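Local coordinates for DUF5642 domain-containing protein (Mycobacterium smegmatis, PDB 4TMD), which is of unknown function but is probably an exported lipoprotein whose DUF5642 domain belongs to the Mog1p/PsbP clan of families, at residues A27-D32 with G67-T72; A85-E90 with D156-I161; E100-K105 with V115-S120. One frame throughout, in Å; residues are numbered along the deposited sequence. Where two conformers were deposited one is given.

Interaction 1. Residues A27-D32 with G67-T72; sequences APTGID and GNMAAT
Thr29 and Met69 hold segments 27-32 and 67-72 together through a pair of backbone hydrogen bonds, Thr29 N to Met69 O (3.0 Å) and Met69 N to Thr29 O (2.7 Å), which makes them an antiparallel hydrogen-bonded pair. A third bond, Ile31 N to Gly67 O (2.8 Å), is the last before the first chain leaves the sheet. Between these bonds Gly30 and Asn68 form the neighbouring non-hydrogen-bonded pair. CA-H...O contacts accompany these bonds: Pro28 CA to Met69 O, Gly30 CA to Gly67 O and Asn68 CA to Thr29 O.

Among the side chains Met69 buries the most surface, packing against backbone. Its CG is set between the backbone N and the carbonyl carbon (chi1 54°) and lies 3.4 Å from Thr29 O; a bend at chi3 then carries the CE methyl over Asp32 N, 3.1 Å away, a buried nitrogen with no hydrogen-bond partner in the model. Ile31 spreads over Gly67, where its CG2 rests 3.4 Å from Gly67 C. The apolar pairs are Ile31 CG2 with Met69 CB and, at the other end, Pro28 CG with Ala70 CB at 4.0 Å. Both Ile31 and Met69 also touch Val86 of strand 79-88.

Asp32 stands at the N-cap of helix 33-36. Strand 22-30 is outermost in the antiparallel sheet of this chain, and the arrangement is that of an edge strand passing through a short loop into a helix.

Interaction 2. Residues A85-E90 with D156-I161; sequences AVETSE and DNYMVI
Glu87 and Tyr158 lie side by side and point the same way from an antiparallel non-hydrogen-bonded pair, and the glutamate can be followed along the ring from base to tip. Its CB sits 3.7 Å from Tyr158 CE1. With CG anti to the backbone N (chi1 -175°), the chain runs out over the tyrosine: CG lies above one ring face, offset toward the rim and 4.0 Å from the centroid, a CH-pi contact. Beyond CG the chain stays extended, which brings CD within 3.5 Å of Tyr158 CZ. At the tip, OE2 is 3.2 Å and OE1 3.5 Å from Tyr158 OH, and the carboxylate plane is turned 37° from that of the ring. The tyrosine ring also meets Phe155.

These two residues belong to adjacent strands of a large antiparallel sheet, 79-88 and 158-166; the axes of 85-88 and 158-161 are 159° apart in direction. Val86 and Met159 form the hydrogen-bonded pair next along, with Val86 N bound to Met159 O and Met159 N to Val86 O. On the other side of Glu87 and Tyr158, Thr88 N donates to Asn157 O at 3.0 Å and so extends the ladder to the residue before strand 158-166. Asn157 turns its CB to within 3.2 Å of Thr88 O and reaches across to the turn at Ser89 and Glu90. That turn is closed from within, since Thr88 OG1 donates to Glu90 O (2.6 Å).

Ala85 and Val160 share the sheet face of Glu87 and Tyr158, and here helix 179-194 covers them: Val193 touches Ala85, while Leu186, Ala189 and Val190 pack on Val160. Val86 and Met159 point to the other face, where Met159 leans on Val152 of strand 145-155.

Interaction 3. Residues E100-K105 with V115-S120; sequences ECKRVK and VDVVES
Val104 and Val115 face each other as an antiparallel hydrogen-bonded pair, with Val115 N bound to Val104 O (2.7 Å) and Val104 N to Val115 O (3.0 Å). Strands 103-105 and 115-118 run 167° apart in direction, their axes approaching to 4.9 Å. Past the non-hydrogen-bonded pair Arg103 and Asp116, Val117 N donates to Lys102 O, carrying the ladder to the residue before the strand. A water bridges Cys101 O and Val115 O, donating to both carbonyls where the first chain bends away.

On one face, Arg103 and Asp116 lie side by side in a salt bridge. The guanidinium grips the carboxylate side-on with two nitrogens: NE meets Asp116 OD1 on its syn side at 2.8 Å, and NH2 reaches Asp116 OD2 at 3.1 Å from above the carboxylate plane. The two planes are 36° apart, so the two groups are not coplanar. A bend at chi3 (-66°) swings the guanidinium over to the aspartate, whose OD2 also accepts from Gln114 NE2. On the other face Val104 touches Cys52, the disulfide partner of Cys101. Just before the strand, Lys102 CG lies 3.9 Å from Val117 CG2, while Lys102 NZ turns to a salt bridge with Asp99.

The arrangement is a beta hairpin, strands 103-107 and 111-118, with a cross-strand salt bridge and a disulfide at the entry to its first strand.

All three interactions join neighbouring strands of one antiparallel sheet. Interactions 1 and 2 are adjacent, their centres 10 Å apart: strand 67-76 of interaction 1 pairs with strand 79-88 of interaction 2, Ala70 O lying 2.8 Å from Ala85 N, so four strands adjacent in the sheet, 22-30, 67-76, 79-88 and 158-166, form one continuous run. Interaction 3 lies toward the other edge of the sheet, its centre about 28 Å from that of interaction 1 and 23 Å from that of interaction 2. Along the chain interaction 1 closes first; the hairpin of interaction 3 then falls between the two segments of interaction 2, whose long-range pairing brings the late strand 158-166 back beside strand 79-88.

Interaction 1. Residues A27-D32 with G67-T72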
loop_
_atom_site.group_PDB
_atom_site.type_symbol
_atom_site.label_atom_id
_atom_site.label_comp_id
_atom_site.label_asym_id
_atom_site.label_seq_id
_atom_site.Cartn_x
_atom_site.Cartn_y
_atom_site.Cartn_z
ATOM N N ALA A 27 10.271 13.410 3.766
ATOM C CA ALA A 27 10.974 14.043 2.657
ATOM C C ALA A 27 11.710 12.990 1.843
ATOM O O ALA A 27 11.990 11.906 2.347
ATOM C CB ALA A 27 11.947 15.094 3.180
ATOM N N PRO A 28 12.012 13.295 0.570
ATOM C CA PRO A 28 12.693 12.309 -0.273
ATOM C C PRO A 28 13.991 11.787 0.336
ATOM O O PRO A 28 14.820 12.558 0.811
ATOM C CB PRO A 28 12.958 13.081 -1.561
ATOM C CG PRO A 28 11.819 14.043 -1.628
ATOM C CD PRO A 28 11.571 14.468 -0.206
ATOM N N THR A 29 14.131 10.468 0.340
ATOM C CA THR A 29 15.269 9.791 0.944
ATOM C C THR A 29 15.406 8.423 0.292
ATOM O O THR A 29 14.436 7.917 -0.278
ATOM C CB THR A 29 15.090 9.642 2.473
ATOM O OG1 THR A 29 16.037 8.698 2.978
ATOM C CG2 THR A 29 13.702 9.133 2.793
ATOM N N GLY A 30 16.596 7.824 0.369
ATOM C CA GLY A 30 16.829 6.496 -0.186
ATOM C C GLY A 30 15.762 5.479 0.211
ATOM O O GLY A 30 15.186 5.575 1.291
ATOM N N ILE A 31 15.482 4.511 -0.659
ATOM C CA ILE A 31 14.415 3.557 -0.383
ATOM C C ILE A 31 14.779 2.608 0.746
ATOM O O ILE A 31 15.943 2.290 0.958
ATOM C CB ILE A 31 14.051 2.680 -1.606
ATOM C CG1 ILE A 31 15.295 1.982 -2.146
ATOM C CG2 ILE A 31 13.335 3.475 -2.679
ATOM C CD1 ILE A 31 14.976 0.714 -2.913
ATOM N N ASP A 32 13.752 2.158 1.455
ATOM C CA ASP A 32 13.863 1.111 2.459
ATOM C C ASP A 32 12.756 0.099 2.191
ATOM O O ASP A 32 11.621 0.291 2.630
ATOM C CB ASP A 32 13.758 1.690 3.877
ATOM C CG ASP A 32 13.689 0.613 4.954
ATOM O OD1 ASP A 32 14.155 -0.521 4.716
ATOM O OD2 ASP A 32 13.166 0.904 6.048
ATOM N N GLY A 67 16.939 3.519 -5.287
ATOM C CA GLY A 67 15.924 4.523 -5.519
ATOM C C GLY A 67 15.617 5.358 -4.293
ATOM O O GLY A 67 16.243 5.215 -3.242
ATOM N N ASN A 68 14.629 6.230 -4.443
ATOM C CA ASN A 68 14.234 7.163 -3.408
ATOM C C ASN A 68 12.733 7.048 -3.150
ATOM O O ASN A 68 11.987 6.565 -4.005
ATOM C CB ASN A 68 14.605 8.590 -3.812
ATOM C CG ASN A 68 16.107 8.779 -3.973
ATOM O OD1 ASN A 68 16.885 8.359 -3.121
ATOM N ND2 ASN A 68 16.517 9.399 -5.072
ATOM N N MET A 69 12.312 7.487 -1.965
ATOM C CA MET A 69 10.909 7.478 -1.560
ATOM C C MET A 69 10.581 8.770 -0.843
ATOM O O MET A 69 11.443 9.372 -0.212
ATOM C CB MET A 69 10.613 6.288 -0.643
ATOM C CG MET A 69 11.551 6.262 0.536
ATOM S SD MET A 69 10.945 5.400 1.989
ATOM C CE MET A 69 11.052 3.708 1.504
ATOM N N ALA A 70 9.334 9.195 -0.962
ATOM C CA ALA A 70 8.786 10.304 -0.196
ATOM C C ALA A 70 7.380 9.903 0.202
ATOM O O ALA A 70 6.744 9.122 -0.503
ATOM C CB ALA A 70 8.768 11.602 -1.021
ATOM N N ALA A 71 6.867 10.446 1.296
ATOM C CA ALA A 71 5.536 10.059 1.721
ATOM C C ALA A 71 4.749 11.201 2.353
ATOM O O ALA A 71 5.313 12.184 2.844
ATOM C CB ALA A 71 5.618 8.886 2.677
ATOM N N THR A 72 3.431 11.080 2.269
ATOM C CA THR A 72 2.524 11.937 3.004
ATOM C C THR A 72 1.587 11.008 3.767
ATOM O O THR A 72 1.041 10.069 3.185
ATOM C CB THR A 72 1.727 12.871 2.096
ATOM O OG1 THR A 72 2.616 13.824 1.499
ATOM C CG2 THR A 72 0.671 13.627 2.914
#

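Interaction 2. Residues A85-E90 with D156-I161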
loop_
_atom_site.group_PDB
_atom_site.type_symbol
_atom_site.label_atom_id
_atom_site.label_comp_id
_atom_site.label_asym_id
_atom_site.label_seq_id
_atom_site.Cartn_x
_atom_site.Cartn_y
_atom_site.Cartn_z
ATOM N N ALA A 85 5.453 7.578 -2.503
ATOM C CA ALA A 85 5.891 7.657 -3.898
ATOM C C ALA A 85 7.334 7.201 -3.981
ATOM O O ALA A 85 8.184 7.687 -3.230
ATOM C CB ALA A 85 5.750 9.086 -4.454
ATOM N N VAL A 86 7.593 6.278 -4.901
ATOM C CA VAL A 86 8.906 5.661 -5.070
ATOM C C VAL A 86 9.399 5.814 -6.505
ATOM O O VAL A 86 8.617 5.660 -7.445
ATOM C CB VAL A 86 8.857 4.159 -4.726
ATOM C CG1 VAL A 86 10.186 3.474 -5.053
ATOM C CG2 VAL A 86 8.496 3.958 -3.272
ATOM N N GLU A 87 10.680 6.136 -6.667
ATOM C CA GLU A 87 11.325 6.096 -7.987
ATOM C C GLU A 87 12.544 5.201 -7.877
ATOM O O GLU A 87 13.366 5.414 -6.990
ATOM C CB GLU A 87 11.722 7.497 -8.452
ATOM C CG GLU A 87 12.278 7.533 -9.864
ATOM C CD GLU A 87 12.750 8.918 -10.298
ATOM O OE1 GLU A 87 13.466 9.004 -11.319
ATOM O OE2 GLU A 87 12.400 9.918 -9.637
ATOM N N THR A 88 12.650 4.195 -8.750
ATOM C CA THR A 88 13.761 3.241 -8.714
ATOM C C THR A 88 14.579 3.210 -10.017
ATOM O O THR A 88 14.133 3.684 -11.051
ATOM C CB THR A 88 13.259 1.822 -8.430
ATOM O OG1 THR A 88 12.109 1.551 -9.241
ATOM C CG2 THR A 88 12.868 1.689 -6.974
ATOM N N SER A 89 15.770 2.628 -9.964
ATOM C CA SER A 89 16.665 2.652 -11.119
ATOM C C SER A 89 16.170 1.718 -12.221
ATOM O O SER A 89 16.592 1.831 -13.372
ATOM C CB SER A 89 18.079 2.265 -10.714
ATOM O OG SER A 89 18.099 0.904 -10.340
ATOM N N GLU A 90 15.294 0.781 -11.862
ATOM C CA GLU A 90 14.524 0.043 -12.860
ATOM C C GLU A 90 13.134 -0.245 -12.301
ATOM O O GLU A 90 12.915 -0.104 -11.099
ATOM C CB GLU A 90 15.248 -1.242 -13.279
ATOM C CG GLU A 90 15.597 -2.196 -12.180
ATOM C CD GLU A 90 16.537 -3.298 -12.665
ATOM O OE1 GLU A 90 16.448 -3.688 -13.851
ATOM O OE2 GLU A 90 17.376 -3.768 -11.867
ATOM N N ASP A 156 6.309 3.269 -15.538
ATOM C CA ASP A 156 7.738 3.447 -15.768
ATOM C C ASP A 156 8.516 2.989 -14.543
ATOM O O ASP A 156 8.273 1.898 -14.019
ATOM C CB ASP A 156 8.056 4.899 -16.088
ATOM C CG ASP A 156 7.434 5.349 -17.384
ATOM O OD1 ASP A 156 7.254 4.498 -18.289
ATOM O OD2 ASP A 156 7.119 6.553 -17.494
ATOM N N ASN A 157 9.432 3.829 -14.073
ATOM C CA ASN A 157 10.226 3.475 -12.903
ATOM C C ASN A 157 9.652 4.097 -11.632
ATOM O O ASN A 157 10.370 4.330 -10.662
ATOM C CB ASN A 157 11.681 3.893 -13.109
ATOM C CG ASN A 157 12.319 3.194 -14.308
ATOM O OD1 ASN A 157 11.747 2.255 -14.861
ATOM N ND2 ASN A 157 13.494 3.650 -14.715
ATOM N N TYR A 158 8.349 4.360 -11.652
ATOM C CA TYR A 158 7.688 4.938 -10.492
ATOM C C TYR A 158 6.702 3.959 -9.920
ATOM O O TYR A 158 6.056 3.185 -10.634
ATOM C CB TYR A 158 6.960 6.242 -10.839
ATOM C CG TYR A 158 7.871 7.401 -11.143
ATOM C CD1 TYR A 158 8.283 8.265 -10.139
ATOM C CD2 TYR A 158 8.316 7.640 -12.447
ATOM C CE1 TYR A 158 9.116 9.331 -10.415
ATOM C CE2 TYR A 158 9.164 8.706 -12.734
ATOM C CZ TYR A 158 9.557 9.546 -11.713
ATOM O OH TYR A 158 10.387 10.608 -11.980
ATOM N N MET A 159 6.542 4.024 -8.615
ATOM C CA MET A 159 5.493 3.248 -7.986
ATOM C C MET A 159 4.885 4.103 -6.907
ATOM O O MET A 159 5.627 4.756 -6.183
ATOM C CB MET A 159 6.056 1.956 -7.406
ATOM C CG MET A 159 5.041 1.122 -6.676
ATOM S SD MET A 159 5.666 -0.561 -6.466
ATOM C CE MET A 159 5.205 -1.293 -8.031
ATOM N N VAL A 160 3.553 4.123 -6.823
ATOM C CA VAL A 160 2.876 4.880 -5.783
ATOM C C VAL A 160 2.042 3.907 -4.983
ATOM O O VAL A 160 1.327 3.087 -5.554
ATOM C CB VAL A 160 1.985 6.005 -6.357
ATOM C CG1 VAL A 160 1.153 6.644 -5.247
ATOM C CG2 VAL A 160 2.842 7.053 -7.079
ATOM N N ILE A 161 2.159 3.973 -3.665
ATOM C CA ILE A 161 1.443 3.051 -2.804
ATOM C C ILE A 161 0.615 3.798 -1.766
ATOM O O ILE A 161 1.153 4.585 -0.981
ATOM C CB ILE A 161 2.396 2.098 -2.063
ATOM C CG1 ILE A 161 3.375 1.442 -3.040
ATOM C CG2 ILE A 161 1.592 1.056 -1.300
ATOM C CD1 ILE A 161 4.274 0.446 -2.367
#

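Interaction 3. Residues E100-K105 with V115-S120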
loop_
_atom_site.group_PDB
_atom_site.type_symbol
_atom_site.label_atom_id
_atom_site.label_comp_id
_atom_site.label_asym_id
_atom_site.label_seq_id
_atom_site.Cartn_x
_atom_site.Cartn_y
_atom_site.Cartn_z
ATOM N N GLU A 100 -7.308 -16.886 -10.100
ATOM C CA GLU A 100 -6.942 -18.048 -9.301
ATOM C C GLU A 100 -6.456 -17.638 -7.912
ATOM O O GLU A 100 -6.603 -18.383 -6.936
ATOM C CB GLU A 100 -5.851 -18.860 -10.015
ATOM C CG GLU A 100 -6.221 -19.351 -11.419
ATOM C CD GLU A 100 -6.072 -18.277 -12.490
ATOM O OE1 GLU A 100 -5.994 -17.080 -12.136
ATOM O OE2 GLU A 100 -6.031 -18.637 -13.690
ATOM N N CYS A 101 -5.872 -16.449 -7.823
ATOM C CA CYS A 101 -5.279 -16.017 -6.570
ATOM C C CYS A 101 -5.896 -14.735 -6.036
ATOM O O CYS A 101 -5.261 -14.004 -5.282
ATOM C CB CYS A 101 -3.778 -15.849 -6.747
ATOM S SG CYS A 101 -2.954 -17.413 -7.099
ATOM N N LYS A 102 -7.145 -14.470 -6.390
ATOM C CA LYS A 102 -7.784 -13.268 -5.873
ATOM C C LYS A 102 -8.195 -13.414 -4.406
ATOM O O LYS A 102 -8.550 -12.433 -3.745
ATOM C CB LYS A 102 -8.966 -12.886 -6.754
ATOM C CG LYS A 102 -8.500 -12.144 -8.019
ATOM C CD LYS A 102 -9.626 -11.371 -8.696
ATOM C CE LYS A 102 -9.097 -10.333 -9.669
ATOM N NZ LYS A 102 -8.232 -10.947 -10.700
ATOM N N ARG A 103 -8.129 -14.631 -3.876
ATOM C CA ARG A 103 -8.198 -14.788 -2.429
ATOM C C ARG A 103 -7.174 -15.811 -1.961
ATOM O O ARG A 103 -7.141 -16.948 -2.446
ATOM C CB ARG A 103 -9.605 -15.196 -1.973
ATOM C CG ARG A 103 -9.642 -15.648 -0.503
ATOM C CD ARG A 103 -11.071 -15.736 0.019
ATOM N NE ARG A 103 -11.685 -14.414 0.069
ATOM C CZ ARG A 103 -12.989 -14.195 0.181
ATOM N NH1 ARG A 103 -13.836 -15.219 0.256
ATOM N NH2 ARG A 103 -13.443 -12.950 0.222
ATOM N N VAL A 104 -6.334 -15.407 -1.018
ATOM C CA VAL A 104 -5.415 -16.331 -0.370
ATOM C C VAL A 104 -5.584 -16.313 1.141
ATOM O O VAL A 104 -5.499 -15.256 1.769
ATOM C CB VAL A 104 -3.959 -15.999 -0.677
ATOM C CG1 VAL A 104 -3.076 -17.153 -0.236
ATOM C CG2 VAL A 104 -3.782 -15.711 -2.163
ATOM N N LYS A 105 -5.806 -17.484 1.722
ATOM C CA LYS A 105 -5.863 -17.620 3.175
ATOM C C LYS A 105 -4.577 -18.265 3.682
ATOM O O LYS A 105 -3.911 -18.992 2.944
ATOM C CB LYS A 105 -7.061 -18.458 3.603
ATOM C CG LYS A 105 -8.409 -17.930 3.168
ATOM C CD LYS A 105 -9.490 -18.745 3.845
ATOM C CE LYS A 105 -10.838 -18.492 3.230
ATOM N NZ LYS A 105 -11.860 -19.333 3.900
ATOM N N VAL A 115 -5.792 -12.572 2.269
ATOM C CA VAL A 115 -5.405 -11.439 1.417
ATOM C C VAL A 115 -6.237 -11.521 0.145
ATOM O O VAL A 115 -6.121 -12.488 -0.609
ATOM C CB VAL A 115 -3.888 -11.444 1.099
ATOM C CG1 VAL A 115 -3.510 -10.298 0.125
ATOM C CG2 VAL A 115 -3.062 -11.319 2.386
ATOM N N ASP A 116 -7.106 -10.532 -0.051
ATOM C CA ASP A 116 -8.036 -10.461 -1.181
ATOM C C ASP A 116 -7.673 -9.354 -2.152
ATOM O O ASP A 116 -7.334 -8.260 -1.721
ATOM C CB ASP A 116 -9.460 -10.167 -0.700
ATOM C CG ASP A 116 -10.093 -11.329 0.043
ATOM O OD1 ASP A 116 -9.644 -12.465 -0.153
ATOM O OD2 ASP A 116 -11.046 -11.096 0.815
ATOM N N VAL A 117 -7.809 -9.607 -3.450
ATOM C CA VAL A 117 -7.744 -8.527 -4.425
ATOM C C VAL A 117 -9.050 -7.751 -4.361
ATOM O O VAL A 117 -10.118 -8.342 -4.300
ATOM C CB VAL A 117 -7.506 -9.063 -5.853
ATOM C CG1 VAL A 117 -7.484 -7.915 -6.866
ATOM C CG2 VAL A 117 -6.211 -9.851 -5.899
ATOM N N VAL A 118 -8.967 -6.429 -4.345
ATOM C CA VAL A 118 -10.167 -5.606 -4.334
ATOM C C VAL A 118 -10.067 -4.589 -5.467
ATOM O O VAL A 118 -9.009 -4.409 -6.073
ATOM C CB VAL A 118 -10.366 -4.879 -2.979
ATOM C CG1 VAL A 118 -10.658 -5.868 -1.833
ATOM C CG2 VAL A 118 -9.157 -4.039 -2.652
ATOM N N GLU A 119 -11.179 -3.929 -5.747
ATOM C CA GLU A 119 -11.245 -2.901 -6.782
ATOM C C GLU A 119 -10.178 -1.816 -6.595
ATOM O O GLU A 119 -10.000 -1.305 -5.489
ATOM C CB GLU A 119 -12.653 -2.294 -6.770
ATOM C CG GLU A 119 -12.895 -1.120 -7.687
ATOM C CD GLU A 119 -14.305 -0.544 -7.521
ATOM O OE1 GLU A 119 -14.627 -0.023 -6.426
ATOM O OE2 GLU A 119 -15.095 -0.624 -8.489
ATOM N N SER A 120 -9.470 -1.480 -7.677
ATOM C CA SER A 120 -8.542 -0.341 -7.695
ATOM C C SER A 120 -8.794 0.546 -8.927
ATOM O O SER A 120 -9.266 0.066 -9.947
ATOM C CB SER A 120 -7.091 -0.828 -7.676
ATOM O OG SER A 120 -6.837 -1.682 -8.772
HETATM O O HOH W 1 -4.612 -12.209 -3.278
#